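Local coordinates for protein probable receptor YhhM (Klebsiella variicola At-22, PDB 3Q6C) that is of unknown function, a member of the DUF2500 family named as a probable receptor and folded as a small antiparallel beta sheet with one short helix, at residues M33-S38 with L52-Y57. Residues are numbered along the deposited sequence; the frame is centred on the assembly and turned at random.
Sequences MRYEAS and LDAPQY
With CG turned anti to its carbonyl carbon (chi1 -53°), Tyr-35 lays its ring against the start of helix 54-59, while a chi1 of 175° sets CG of Tyr-57 anti to its backbone N and carries that ring across to CB and CD2 of Tyr-35. Here, at one edge of an antiparallel sheet, the short helix follows directly on strand 48-52 and packs against the neighbouring strand 33-41. Ala-54 sits over one face of the Tyr-35 ring, its CB 3.4 Å from CZ of Tyr-35. The two tyrosine side chains cross at about a right angle, their ring planes inclined at 52°, and CD2 of Tyr-35 rests over a face of the Tyr-57 ring near its rim, 3.6 Å from CD1 of Tyr-57. Lys-11 of strand 2-15 adds a cation-pi contact to Tyr-57. Further along the strand, Ala-37 CB meets Leu-52 CD1 at 3.6 Å, and both side chains also touch Leu-60. Asp-53 occupies the N-cap position of the helix. Between the backbones, Leu-52 N donates to Tyr-35 O (3.1 Å), and a water links the other two backbone groups, accepting from Tyr-35 N and donating to Leu-52 O, 2.7 Å from each.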
loop_
_atom_site.group_PDB
_atom_site.type_symbol
_atom_site.label_atom_id
_atom_site.label_comp_id
_atom_site.label_asym_id
_atom_site.label_seq_id
_atom_site.Cartn_x
_atom_site.Cartn_y
_atom_site.Cartn_z
HETATM N N MSE A 33 16.056 0.262 -7.113
HETATM C CA MSE A 33 14.776 0.932 -6.920
HETATM C C MSE A 33 13.955 0.302 -5.806
HETATM O O MSE A 33 13.747 -0.908 -5.787
HETATM C CB MSE A 33 13.966 0.904 -8.218
HETATM C CG MSE A 33 14.583 1.714 -9.327
HETATM SE SE MSE A 33 14.620 3.597 -8.885
HETATM C CE MSE A 33 13.299 4.205 -10.164
ATOM N N ARG A 34 13.494 1.128 -4.874
ATOM C CA ARG A 34 12.677 0.645 -3.771
ATOM C C ARG A 34 11.315 1.312 -3.830
ATOM O O ARG A 34 11.219 2.517 -4.058
ATOM C CB ARG A 34 13.323 0.964 -2.431
ATOM C CG ARG A 34 12.614 0.315 -1.254
ATOM C CD ARG A 34 13.292 0.676 0.053
ATOM N NE ARG A 34 12.901 -0.213 1.143
ATOM C CZ ARG A 34 13.099 -1.529 1.148
ATOM N NH1 ARG A 34 13.685 -2.122 0.112
ATOM N NH2 ARG A 34 12.721 -2.249 2.196
ATOM N N TYR A 35 10.262 0.529 -3.620
ATOM C CA TYR A 35 8.917 1.076 -3.658
ATOM C C TYR A 35 8.182 0.893 -2.336
ATOM O O TYR A 35 8.300 -0.145 -1.685
ATOM C CB TYR A 35 8.122 0.434 -4.794
ATOM C CG TYR A 35 8.804 0.494 -6.145
ATOM C CD1 TYR A 35 9.718 -0.486 -6.537
ATOM C CD2 TYR A 35 8.520 1.517 -7.042
ATOM C CE1 TYR A 35 10.325 -0.449 -7.796
ATOM C CE2 TYR A 35 9.123 1.566 -8.297
ATOM C CZ TYR A 35 10.019 0.583 -8.668
ATOM O OH TYR A 35 10.594 0.629 -9.921
ATOM N N GLU A 36 7.426 1.915 -1.944
ATOM C CA GLU A 36 6.671 1.895 -0.698
ATOM C C GLU A 36 5.305 2.569 -0.846
ATOM O O GLU A 36 5.172 3.612 -1.493
ATOM C CB GLU A 36 7.460 2.610 0.399
ATOM C CG GLU A 36 8.674 1.855 0.921
ATOM C CD GLU A 36 9.567 2.707 1.830
ATOM O OE1 GLU A 36 9.040 3.472 2.665
ATOM O OE2 GLU A 36 10.803 2.604 1.713
ATOM N N ALA A 37 4.287 1.964 -0.246
ATOM C CA ALA A 37 2.947 2.522 -0.284
ATOM C C ALA A 37 2.436 2.600 1.141
ATOM O O ALA A 37 2.645 1.686 1.939
ATOM C CB ALA A 37 2.041 1.651 -1.106
ATOM N N SER A 38 1.782 3.702 1.473
ATOM C CA SER A 38 1.243 3.852 2.813
ATOM C C SER A 38 -0.266 3.780 2.780
ATOM O O SER A 38 -0.903 4.343 1.897
ATOM C CB SER A 38 1.677 5.177 3.435
ATOM O OG SER A 38 3.039 5.139 3.811
ATOM N N LEU A 52 6.694 -2.822 -1.661
ATOM C CA LEU A 52 6.097 -3.477 -2.815
ATOM C C LEU A 52 7.108 -3.552 -3.953
ATOM O O LEU A 52 8.161 -2.899 -3.913
ATOM C CB LEU A 52 4.900 -2.671 -3.320
ATOM C CG LEU A 52 3.844 -2.162 -2.354
ATOM C CD1 LEU A 52 2.876 -1.252 -3.088
ATOM C CD2 LEU A 52 3.125 -3.333 -1.750
ATOM N N ASP A 53 6.802 -4.353 -4.968
ATOM C CA ASP A 53 7.677 -4.382 -6.126
ATOM C C ASP A 53 7.016 -3.359 -7.042
ATOM O O ASP A 53 5.940 -2.844 -6.720
ATOM C CB ASP A 53 7.740 -5.770 -6.777
ATOM C CG ASP A 53 6.387 -6.299 -7.184
ATOM O OD1 ASP A 53 5.395 -5.541 -7.163
ATOM O OD2 ASP A 53 6.329 -7.494 -7.541
ATOM N N ALA A 54 7.635 -3.064 -8.176
ATOM C CA ALA A 54 7.092 -2.059 -9.079
ATOM C C ALA A 54 5.710 -2.351 -9.661
ATOM O O ALA A 54 4.825 -1.494 -9.628
ATOM C CB ALA A 54 8.082 -1.792 -10.201
ATOM N N PRO A 55 5.498 -3.556 -10.209
ATOM C CA PRO A 55 4.176 -3.855 -10.783
ATOM C C PRO A 55 3.045 -3.631 -9.781
ATOM O O PRO A 55 2.030 -3.012 -10.094
ATOM C CB PRO A 55 4.291 -5.331 -11.188
ATOM C CG PRO A 55 5.760 -5.529 -11.384
ATOM C CD PRO A 55 6.374 -4.739 -10.253
ATOM N N GLN A 56 3.241 -4.142 -8.572
ATOM C CA GLN A 56 2.255 -4.029 -7.513
ATOM C C GLN A 56 2.083 -2.556 -7.150
ATOM O O GLN A 56 0.972 -2.088 -6.883
ATOM C CB GLN A 56 2.726 -4.829 -6.290
ATOM C CG GLN A 56 1.618 -5.276 -5.349
ATOM C CD GLN A 56 0.708 -6.339 -5.959
ATOM O OE1 GLN A 56 1.142 -7.459 -6.252
ATOM N NE2 GLN A 56 -0.559 -5.989 -6.148
ATOM N N TYR A 57 3.201 -1.833 -7.155
ATOM C CA TYR A 57 3.224 -0.413 -6.830
ATOM C C TYR A 57 2.497 0.445 -7.867
ATOM O O TYR A 57 1.668 1.287 -7.516
ATOM C CB TYR A 57 4.676 0.040 -6.691
ATOM C CG TYR A 57 4.880 1.519 -6.470
ATOM C CD1 TYR A 57 5.100 2.381 -7.551
ATOM C CD2 TYR A 57 4.947 2.046 -5.177
ATOM C CE1 TYR A 57 5.399 3.729 -7.345
ATOM C CE2 TYR A 57 5.248 3.389 -4.960
ATOM C CZ TYR A 57 5.480 4.221 -6.047
ATOM O OH TYR A 57 5.850 5.528 -5.835
HETATM O O HOH W 1 10.707 -2.154 -3.604
#